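Local structure of phosphoribosylformylglycinamidine synthase 2 (Thermus thermophilus, 3VIU) at residues A60-P65 against A69-V74; E644-G649 against P683-G688; F163-R168 against Y453-P458. The protein belongs to the AIR synthase-related (PurM-like) family, carries two N-terminal and two C-terminal family regions in one chain, and binds adenosine-5'-diphosphate and magnesium. All coordinates share one frame; numbering follows the deposited sequence.

Interaction 1 of 3, residues A60-P65 against A69-V74; sequences AVLQGP and AGVVRV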
loop_
_atom_site.group_PDB
_atom_site.type_symbol
_atom_site.label_atom_id
_atom_site.label_comp_id
_atom_site.label_asym_id
_atom_site.label_seq_id
_atom_site.Cartn_x
_atom_site.Cartn_y
_atom_site.Cartn_z
ATOM N N ALA A 60 -9.152 -12.229 -12.760
ATOM C CA ALA A 60 -8.423 -12.858 -11.665
ATOM C C ALA A 60 -8.951 -12.624 -10.257
ATOM O O ALA A 60 -8.369 -13.126 -9.299
ATOM C CB ALA A 60 -6.962 -12.442 -11.726
ATOM N N VAL A 61 -10.039 -11.876 -10.111
ATOM C CA VAL A 61 -10.566 -11.603 -8.773
ATOM C C VAL A 61 -11.279 -12.795 -8.147
ATOM O O VAL A 61 -12.173 -13.380 -8.751
ATOM C CB VAL A 61 -11.546 -10.404 -8.780
ATOM C CG1 VAL A 61 -12.093 -10.179 -7.381
ATOM C CG2 VAL A 61 -10.839 -9.147 -9.272
ATOM N N LEU A 62 -10.877 -13.154 -6.932
ATOM C CA LEU A 62 -11.507 -14.266 -6.218
ATOM C C LEU A 62 -12.257 -13.695 -5.028
ATOM O O LEU A 62 -13.243 -14.271 -4.567
ATOM C CB LEU A 62 -10.465 -15.274 -5.716
ATOM C CG LEU A 62 -9.602 -16.018 -6.734
ATOM C CD1 LEU A 62 -8.677 -16.971 -6.002
ATOM C CD2 LEU A 62 -10.478 -16.776 -7.715
ATOM N N GLN A 63 -11.771 -12.551 -4.545
ATOM C CA GLN A 63 -12.351 -11.858 -3.399
ATOM C C GLN A 63 -12.043 -10.366 -3.474
ATOM O O GLN A 63 -10.878 -9.973 -3.511
ATOM C CB GLN A 63 -11.772 -12.425 -2.105
ATOM C CG GLN A 63 -12.507 -11.986 -0.861
ATOM C CD GLN A 63 -13.997 -12.202 -0.993
ATOM O OE1 GLN A 63 -14.718 -11.335 -1.493
ATOM N NE2 GLN A 63 -14.466 -13.372 -0.567
ATOM N N GLY A 64 -13.089 -9.544 -3.494
ATOM C CA GLY A 64 -12.910 -8.103 -3.559
ATOM C C GLY A 64 -13.187 -7.425 -2.226
ATOM O O GLY A 64 -13.142 -8.078 -1.181
ATOM N N PRO A 65 -13.473 -6.110 -2.220
ATOM C CA PRO A 65 -13.749 -5.401 -0.969
ATOM C C PRO A 65 -14.882 -6.066 -0.193
ATOM O O PRO A 65 -15.874 -6.504 -0.779
ATOM C CB PRO A 65 -14.119 -3.996 -1.443
ATOM C CG PRO A 65 -13.324 -3.846 -2.698
ATOM C CD PRO A 65 -13.532 -5.185 -3.365
ATOM N N ALA A 69 -9.123 -8.760 3.274
ATOM C CA ALA A 69 -8.142 -8.485 2.232
ATOM C C ALA A 69 -8.665 -8.918 0.873
ATOM O O ALA A 69 -9.652 -9.656 0.786
ATOM C CB ALA A 69 -6.829 -9.193 2.534
ATOM N N GLY A 70 -8.004 -8.439 -0.182
ATOM C CA GLY A 70 -8.381 -8.793 -1.536
ATOM C C GLY A 70 -7.567 -9.998 -1.974
ATOM O O GLY A 70 -6.416 -10.156 -1.574
ATOM N N VAL A 71 -8.165 -10.862 -2.786
ATOM C CA VAL A 71 -7.478 -12.053 -3.254
ATOM C C VAL A 71 -7.658 -12.211 -4.747
ATOM O O VAL A 71 -8.759 -12.060 -5.266
ATOM C CB VAL A 71 -8.028 -13.328 -2.575
ATOM C CG1 VAL A 71 -7.098 -14.516 -2.865
ATOM C CG2 VAL A 71 -8.184 -13.097 -1.080
ATOM N N VAL A 72 -6.565 -12.511 -5.436
ATOM C CA VAL A 72 -6.605 -12.709 -6.875
ATOM C C VAL A 72 -5.956 -14.043 -7.207
ATOM O O VAL A 72 -5.127 -14.551 -6.449
ATOM C CB VAL A 72 -5.851 -11.592 -7.631
ATOM C CG1 VAL A 72 -6.468 -10.244 -7.307
ATOM C CG2 VAL A 72 -4.368 -11.620 -7.274
ATOM N N ARG A 73 -6.348 -14.605 -8.342
ATOM C CA ARG A 73 -5.814 -15.879 -8.807
ATOM C C ARG A 73 -4.493 -15.617 -9.527
ATOM O O ARG A 73 -4.396 -14.671 -10.309
ATOM C CB ARG A 73 -6.816 -16.523 -9.770
ATOM C CG ARG A 73 -6.390 -17.856 -10.329
ATOM C CD ARG A 73 -7.552 -18.816 -10.276
ATOM N NE ARG A 73 -8.630 -18.444 -11.179
ATOM C CZ ARG A 73 -9.864 -18.927 -11.094
ATOM N NH1 ARG A 73 -10.169 -19.792 -10.137
ATOM N NH2 ARG A 73 -10.787 -18.561 -11.973
ATOM N N VAL A 74 -3.479 -16.439 -9.264
ATOM C CA VAL A 74 -2.190 -16.252 -9.920
ATOM C C VAL A 74 -1.799 -17.460 -10.766
ATOM O O VAL A 74 -0.783 -17.435 -11.466
ATOM C CB VAL A 74 -1.063 -15.941 -8.904
ATOM C CG1 VAL A 74 -1.448 -14.731 -8.054
ATOM C CG2 VAL A 74 -0.792 -17.143 -8.028
#
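The carbonyl oxygen of Val71 is gripped by two consecutive amides of the neighbouring strand, with Leu62 N at 2.9 Å and Gln63 N slightly farther from Val71 O at 3.1 Å. Both N-H groups come in from the same face of the carbonyl plane, tilted from it by 26° and 22°. Two residues thus face one, which is the definition of a classic beta bulge, and the chain of 60-65 turns a corner at Leu62. On one side of the bulge the ladder continues with Arg73 N, which donates to Ala60 O over 2.7 Å in the carbonyl plane; the same oxygen is also approached by Val72 CA at 3.0 Å, a CA-H...O contact. On the other side Val71 N points back to Gln63 O, whose position is less certain.

The bulge also sets the packing. Val61 and Val72 share one face of the sheet as a non-hydrogen-bonded pair, whereas Gln63 and Val71 share the other, where Val71 CG2 rests 3.8 Å from Gln63 CB. The Gln63 chain then bends at its second torsion (chi2 50°), and its amide group takes no part in the strand pairing. The extra residue, Leu62, packs its branches against Arg73: CD1 lies by the backbone and CD2 over one face of the guanidinium, 3.9 Å from Arg73 NH1, and the two side chains cross at about a right angle. That guanidinium finds its charge partner in Glu183.

Farther along, Ala60 and Val72 both touch Leu481 of strand 479-488, so the hairpin packs against the second half of the chain. The whole is a bulged antiparallel beta hairpin at the margin of a PurM-like N-terminal sheet, whose connecting turn brings Gly66 and Glu67 to the adenosine-5'-diphosphate pocket.

Interaction 2 of 3, residues E644-G649 against P683-G688; sequences EVREEG and PYRVLG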
loop_
_atom_site.group_PDB
_atom_site.type_symbol
_atom_site.label_atom_id
_atom_site.label_comp_id
_atom_site.label_asym_id
_atom_site.label_seq_id
_atom_site.Cartn_x
_atom_site.Cartn_y
_atom_site.Cartn_z
ATOM N N GLU A 644 22.370 9.179 -27.628
ATOM C CA GLU A 644 22.174 10.500 -28.190
ATOM C C GLU A 644 20.761 10.994 -27.898
ATOM O O GLU A 644 19.787 10.298 -28.157
ATOM C CB GLU A 644 22.357 10.501 -29.704
ATOM C CG GLU A 644 21.898 11.827 -30.320
ATOM C CD GLU A 644 21.541 11.718 -31.780
ATOM O OE1 GLU A 644 20.707 10.851 -32.120
ATOM O OE2 GLU A 644 22.086 12.507 -32.584
ATOM N N VAL A 645 20.647 12.198 -27.364
ATOM C CA VAL A 645 19.339 12.765 -27.104
ATOM C C VAL A 645 19.241 13.939 -28.067
ATOM O O VAL A 645 20.054 14.861 -28.016
ATOM C CB VAL A 645 19.200 13.233 -25.638
ATOM C CG1 VAL A 645 20.193 14.329 -25.337
ATOM C CG2 VAL A 645 17.795 13.714 -25.388
ATOM N N ARG A 646 18.254 13.891 -28.955
ATOM C CA ARG A 646 18.078 14.926 -29.969
ATOM C C ARG A 646 17.616 16.292 -29.516
ATOM O O ARG A 646 17.789 17.280 -30.231
ATOM C CB ARG A 646 17.148 14.416 -31.061
ATOM C CG ARG A 646 17.808 13.351 -31.880
ATOM C CD ARG A 646 16.948 12.902 -33.020
ATOM N NE ARG A 646 17.628 11.856 -33.772
ATOM C CZ ARG A 646 17.038 11.079 -34.668
ATOM N NH1 ARG A 646 15.743 11.229 -34.933
ATOM N NH2 ARG A 646 17.743 10.142 -35.283
ATOM N N GLU A 647 17.026 16.365 -28.335
ATOM C CA GLU A 647 16.573 17.650 -27.846
ATOM C C GLU A 647 17.367 18.023 -26.619
ATOM O O GLU A 647 17.556 17.207 -25.722
ATOM C CB GLU A 647 15.099 17.585 -27.488
ATOM C CG GLU A 647 14.213 17.181 -28.633
ATOM C CD GLU A 647 12.818 16.854 -28.168
ATOM O OE1 GLU A 647 12.650 15.818 -27.488
ATOM O OE2 GLU A 647 11.893 17.636 -28.473
ATOM N N GLU A 648 17.862 19.249 -26.590
ATOM C CA GLU A 648 18.592 19.706 -25.423
ATOM C C GLU A 648 17.562 20.498 -24.633
ATOM O O GLU A 648 16.446 20.725 -25.109
ATOM C CB GLU A 648 19.777 20.584 -25.827
ATOM C CG GLU A 648 21.117 20.043 -25.352
ATOM C CD GLU A 648 21.407 20.355 -23.890
ATOM O OE1 GLU A 648 20.504 20.165 -23.047
ATOM O OE2 GLU A 648 22.547 20.784 -23.582
ATOM N N GLY A 649 17.930 20.919 -23.433
ATOM C CA GLY A 649 16.997 21.657 -22.613
ATOM C C GLY A 649 16.553 20.756 -21.484
ATOM O O GLY A 649 16.503 19.535 -21.624
ATOM N N PRO A 683 5.406 5.560 -30.476
ATOM C CA PRO A 683 6.598 6.346 -30.800
ATOM C C PRO A 683 7.743 5.674 -30.062
ATOM O O PRO A 683 7.548 5.164 -28.957
ATOM C CB PRO A 683 6.280 7.718 -30.213
ATOM C CG PRO A 683 4.770 7.760 -30.191
ATOM C CD PRO A 683 4.426 6.371 -29.734
ATOM N N TYR A 684 8.921 5.646 -30.670
ATOM C CA TYR A 684 10.074 5.022 -30.033
ATOM C C TYR A 684 11.351 5.571 -30.639
ATOM O O TYR A 684 11.318 6.268 -31.657
ATOM C CB TYR A 684 10.031 3.496 -30.209
ATOM C CG TYR A 684 10.452 3.006 -31.580
ATOM C CD1 TYR A 684 11.803 2.841 -31.901
ATOM C CD2 TYR A 684 9.506 2.719 -32.562
ATOM C CE1 TYR A 684 12.202 2.406 -33.164
ATOM C CE2 TYR A 684 9.894 2.284 -33.834
ATOM C CZ TYR A 684 11.244 2.131 -34.125
ATOM O OH TYR A 684 11.636 1.713 -35.377
ATOM N N ARG A 685 12.476 5.255 -30.005
ATOM C CA ARG A 685 13.779 5.702 -30.482
ATOM C C ARG A 685 14.899 4.780 -30.044
ATOM O O ARG A 685 14.858 4.189 -28.963
ATOM C CB ARG A 685 14.095 7.112 -29.975
ATOM C CG ARG A 685 13.474 8.247 -30.778
ATOM C CD ARG A 685 14.451 9.420 -30.895
ATOM N NE ARG A 685 15.596 9.092 -31.746
ATOM C CZ ARG A 685 16.865 9.363 -31.444
ATOM N NH1 ARG A 685 17.177 9.970 -30.302
ATOM N NH2 ARG A 685 17.827 9.019 -32.291
ATOM N N VAL A 686 15.902 4.665 -30.905
ATOM C CA VAL A 686 17.077 3.860 -30.622
ATOM C C VAL A 686 18.134 4.853 -30.142
ATOM O O VAL A 686 18.833 5.460 -30.948
ATOM C CB VAL A 686 17.589 3.144 -31.892
ATOM C CG1 VAL A 686 18.792 2.280 -31.544
ATOM C CG2 VAL A 686 16.475 2.294 -32.498
ATOM N N LEU A 687 18.238 5.010 -28.827
ATOM C CA LEU A 687 19.177 5.950 -28.220
ATOM C C LEU A 687 20.654 5.618 -28.364
ATOM O O LEU A 687 21.463 6.525 -28.577
ATOM C CB LEU A 687 18.855 6.119 -26.734
ATOM C CG LEU A 687 17.403 6.488 -26.412
ATOM C CD1 LEU A 687 17.244 6.579 -24.911
ATOM C CD2 LEU A 687 17.019 7.801 -27.081
ATOM N N GLY A 688 21.006 4.338 -28.230
ATOM C CA GLY A 688 22.399 3.926 -28.343
ATOM C C GLY A 688 22.667 2.513 -27.842
ATOM O O GLY A 688 21.900 1.591 -28.127
#
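Glu644 and Leu687 meet where the end of strand 641-644 runs antiparallel beside strand 684-690, and a single backbone bond, Glu644 N to Leu687 O at 3.0 Å, joins the two segments; beyond Glu644 the pairing with 684-690 ends and the chain runs on as a loop. From there on the contact is carried by three charged side chains. Arg685 reaches across with its chain bent at the second and third torsions, and this curl lays its guanidinium against one face of that of Arg646, which extends straight from CG to NE. The two flat groups stack, their centres 3.6 Å apart and their planes inclined by 27°. The overlap is offset: Arg646 NE sits over the rim of the Arg685 group, 3.2 Å from Arg685 NH2.

The closeness of the two cations is probably offset by the carboxylates of Glu644 and Glu570. Glu644, extended beyond CG, brings OE1 to 3.4 Å from Arg685 NH2 in a salt bridge whose hydrogen bond is weak, with the carboxylate and guanidinium planes 54° apart. The same OE1 has a long ionic contact, 3.6 Å, with Arg646 NE, so one oxygen serves both arginines.

The setting is the mixed sheet of a PurM-like C-terminal domain, in a partly buried region centred about 35 Å from the centre of the chain. Strand 684-690 lies between strands 563-567 and 641-644 there, and Leu687 and Gly688 form a classic bulge opposite Leu564 on the first of these. Toward the second, Leu687 places CD2 3.9 Å from Glu644 O. That carbonyl oxygen also lies near the plane of the Arg685 guanidinium, at its edge, and takes a weak bond from Arg685 NH1 at 3.4 Å. The stronger partner of NH1 is Glu570, which forms a salt bridge with it and would add a second negative charge beside the stacked pair.

Interaction 3 of 3, residues F163-R168 against Y453-P458; sequences FHEGYR and YSRLHP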
loop_
_atom_site.group_PDB
_atom_site.type_symbol
_atom_site.label_atom_id
_atom_site.label_comp_id
_atom_site.label_asym_id
_atom_site.label_seq_id
_atom_site.Cartn_x
_atom_site.Cartn_y
_atom_site.Cartn_z
ATOM N N PHE A 163 9.915 12.653 0.915
ATOM C CA PHE A 163 9.958 13.725 1.897
ATOM C C PHE A 163 9.276 14.949 1.298
ATOM O O PHE A 163 9.564 15.329 0.159
ATOM C CB PHE A 163 11.402 14.048 2.284
ATOM C CG PHE A 163 12.143 12.892 2.896
ATOM C CD1 PHE A 163 12.795 11.962 2.092
ATOM C CD2 PHE A 163 12.200 12.738 4.280
ATOM C CE1 PHE A 163 13.499 10.894 2.659
ATOM C CE2 PHE A 163 12.899 11.675 4.860
ATOM C CZ PHE A 163 13.552 10.750 4.049
ATOM N N HIS A 164 8.376 15.568 2.061
ATOM C CA HIS A 164 7.645 16.716 1.550
ATOM C C HIS A 164 7.087 17.640 2.635
ATOM O O HIS A 164 6.688 17.206 3.719
ATOM C CB HIS A 164 6.514 16.209 0.634
ATOM C CG HIS A 164 5.819 17.279 -0.151
ATOM N ND1 HIS A 164 4.892 18.135 0.408
ATOM C CD2 HIS A 164 5.887 17.606 -1.464
ATOM C CE1 HIS A 164 4.416 18.938 -0.528
ATOM N NE2 HIS A 164 5.002 18.636 -1.674
ATOM N N GLU A 165 7.071 18.923 2.298
ATOM C CA GLU A 165 6.592 20.008 3.145
ATOM C C GLU A 165 5.195 19.765 3.707
ATOM O O GLU A 165 4.937 20.035 4.881
ATOM C CB GLU A 165 6.636 21.312 2.323
ATOM C CG GLU A 165 5.712 22.443 2.755
ATOM C CD GLU A 165 4.292 22.309 2.224
ATOM O OE1 GLU A 165 4.116 22.092 1.006
ATOM O OE2 GLU A 165 3.343 22.442 3.032
ATOM N N GLY A 166 4.301 19.246 2.871
ATOM C CA GLY A 166 2.938 19.005 3.307
ATOM C C GLY A 166 2.737 17.920 4.355
ATOM O O GLY A 166 1.629 17.742 4.864
ATOM N N TYR A 167 3.798 17.200 4.695
ATOM C CA TYR A 167 3.692 16.123 5.665
ATOM C C TYR A 167 4.359 16.460 6.988
ATOM O O TYR A 167 4.416 15.619 7.887
ATOM C CB TYR A 167 4.318 14.841 5.098
ATOM C CG TYR A 167 3.654 14.300 3.843
ATOM C CD1 TYR A 167 2.358 13.785 3.873
ATOM C CD2 TYR A 167 4.349 14.265 2.631
ATOM C CE1 TYR A 167 1.770 13.240 2.721
ATOM C CE2 TYR A 167 3.772 13.724 1.478
ATOM C CZ TYR A 167 2.489 13.213 1.526
ATOM O OH TYR A 167 1.948 12.668 0.383
ATOM N N ARG A 168 4.868 17.680 7.106
ATOM C CA ARG A 168 5.537 18.109 8.334
ATOM C C ARG A 168 4.693 17.799 9.581
ATOM O O ARG A 168 5.182 17.163 10.509
ATOM C CB ARG A 168 5.842 19.612 8.280
ATOM C CG ARG A 168 6.777 20.111 9.382
ATOM C CD ARG A 168 6.708 21.633 9.533
ATOM N NE ARG A 168 6.701 22.319 8.240
ATOM C CZ ARG A 168 7.731 22.341 7.402
ATOM N NH1 ARG A 168 7.642 22.978 6.246
ATOM N NH2 ARG A 168 8.855 21.728 7.730
ATOM N N TYR A 453 2.494 15.873 -7.790
ATOM C CA TYR A 453 1.413 15.792 -8.773
ATOM C C TYR A 453 0.071 15.859 -8.035
ATOM O O TYR A 453 -0.839 16.605 -8.412
ATOM C CB TYR A 453 1.449 14.453 -9.517
ATOM C CG TYR A 453 2.678 14.169 -10.350
ATOM C CD1 TYR A 453 2.784 12.971 -11.062
ATOM C CD2 TYR A 453 3.705 15.102 -10.476
ATOM C CE1 TYR A 453 3.875 12.707 -11.879
ATOM C CE2 TYR A 453 4.796 14.850 -11.293
ATOM C CZ TYR A 453 4.875 13.652 -11.991
ATOM O OH TYR A 453 5.949 13.401 -12.809
ATOM N N SER A 454 -0.032 15.061 -6.977
ATOM C CA SER A 454 -1.249 14.952 -6.188
ATOM C C SER A 454 -1.697 16.247 -5.494
ATOM O O SER A 454 -2.888 16.559 -5.465
ATOM C CB SER A 454 -1.081 13.807 -5.179
ATOM O OG SER A 454 -0.780 12.570 -5.838
ATOM N N ARG A 455 -0.754 17.006 -4.947
ATOM C CA ARG A 455 -1.090 18.258 -4.285
ATOM C C ARG A 455 -1.648 19.264 -5.295
ATOM O O ARG A 455 -2.645 19.928 -5.031
ATOM C CB ARG A 455 0.155 18.822 -3.577
ATOM C CG ARG A 455 0.176 20.341 -3.330
ATOM C CD ARG A 455 -1.008 20.850 -2.524
ATOM N NE ARG A 455 -1.020 20.387 -1.139
ATOM C CZ ARG A 455 -0.075 20.663 -0.244
ATOM N NH1 ARG A 455 -0.180 20.203 0.996
ATOM N NH2 ARG A 455 0.981 21.387 -0.587
ATOM N N LEU A 456 -1.019 19.350 -6.460
ATOM C CA LEU A 456 -1.436 20.281 -7.505
ATOM C C LEU A 456 -2.630 19.838 -8.358
ATOM O O LEU A 456 -3.328 20.668 -8.946
ATOM C CB LEU A 456 -0.245 20.577 -8.416
ATOM C CG LEU A 456 0.899 21.303 -7.708
ATOM C CD1 LEU A 456 2.158 21.230 -8.551
ATOM C CD2 LEU A 456 0.495 22.749 -7.445
ATOM N N HIS A 457 -2.862 18.534 -8.434
ATOM C CA HIS A 457 -3.970 18.017 -9.229
ATOM C C HIS A 457 -4.310 16.630 -8.694
ATOM O O HIS A 457 -3.998 15.616 -9.311
ATOM C CB HIS A 457 -3.561 17.929 -10.714
ATOM C CG HIS A 457 -4.717 17.812 -11.660
ATOM N ND1 HIS A 457 -5.786 16.974 -11.434
ATOM C CD2 HIS A 457 -4.963 18.418 -12.845
ATOM C CE1 HIS A 457 -6.641 17.070 -12.436
ATOM N NE2 HIS A 457 -6.163 17.940 -13.306
ATOM N N PRO A 458 -4.979 16.574 -7.539
ATOM C CA PRO A 458 -5.352 15.296 -6.925
ATOM C C PRO A 458 -5.872 14.209 -7.873
ATOM O O PRO A 458 -5.447 13.055 -7.794
ATOM C CB PRO A 458 -6.361 15.705 -5.849
ATOM C CG PRO A 458 -6.870 17.068 -6.318
ATOM C CD PRO A 458 -5.628 17.708 -6.858
#
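A short 3-10 turn, residues 165-167, follows the outermost strand 156-163 of one PurM-like N-terminal sheet, and its Glu165 faces Arg455 near the end of helix 451-456, which belongs to the second N-terminal family region. The contact is small and rests almost wholly on that arginine. Glu165 OE1 lies at the edge of the Arg455 guanidinium, in its plane, 3.6 Å from Arg455 NH2. The two side chains cross at about a right angle and their flat ends are 39° apart; this is a salt bridge without a hydrogen bond. Glu165 gets there by bending at its second torsion (chi2 -83°), which brings the carboxylate up to the edge of the guanidinium.

Two more residues of 163-168 lie beside the guanidinium. Gly166, with no side chain in the way, lets Arg455 NH1 come within 4.1 Å of Gly166 CA. His164 meets Arg455 NH2 at its ring edge, the nearest ring atom being His164 CE1 at 4.2 Å. The turn itself holds this ring, since Gly166 N donates to His164 ND1 over 2.8 Å, while His164 NE2 is hydrogen-bonded to Glu587.

Glu587 also has a long, weak ionic contact with Arg455, and Arg534 O accepts a weak bond from Arg455 NH1. With ND1 accepting, the ring is consistent with a proton on NE2 turned toward Glu587. Between the two segments themselves the one salt bridge is that of Glu165 and Arg455; long and without a hydrogen bond, it is probably mainly electrostatic and only loosely directional.

Overall arrangement
Interactions 1 and 3 sit at opposite margins of the same six-stranded sheet, the first on outermost strand 61-63 and the third just after outermost strand 156-163; their centres are about 31 Å apart on opposite sides of the chain's centre. Interaction 2 belongs to a different sheet, its centre about 41 Å from that of interaction 1. All three are partly buried, and interaction 2 lies farthest from the centre of the chain. Chemistry follows place: the hairpin of 60-74 relies on backbone bonds and apolar packing, the end of strand 641-644 beside Leu687 adds a charged cluster to one backbone bond, and interaction 3, bridging regions distant in sequence, has no hydrogen bond between its segments.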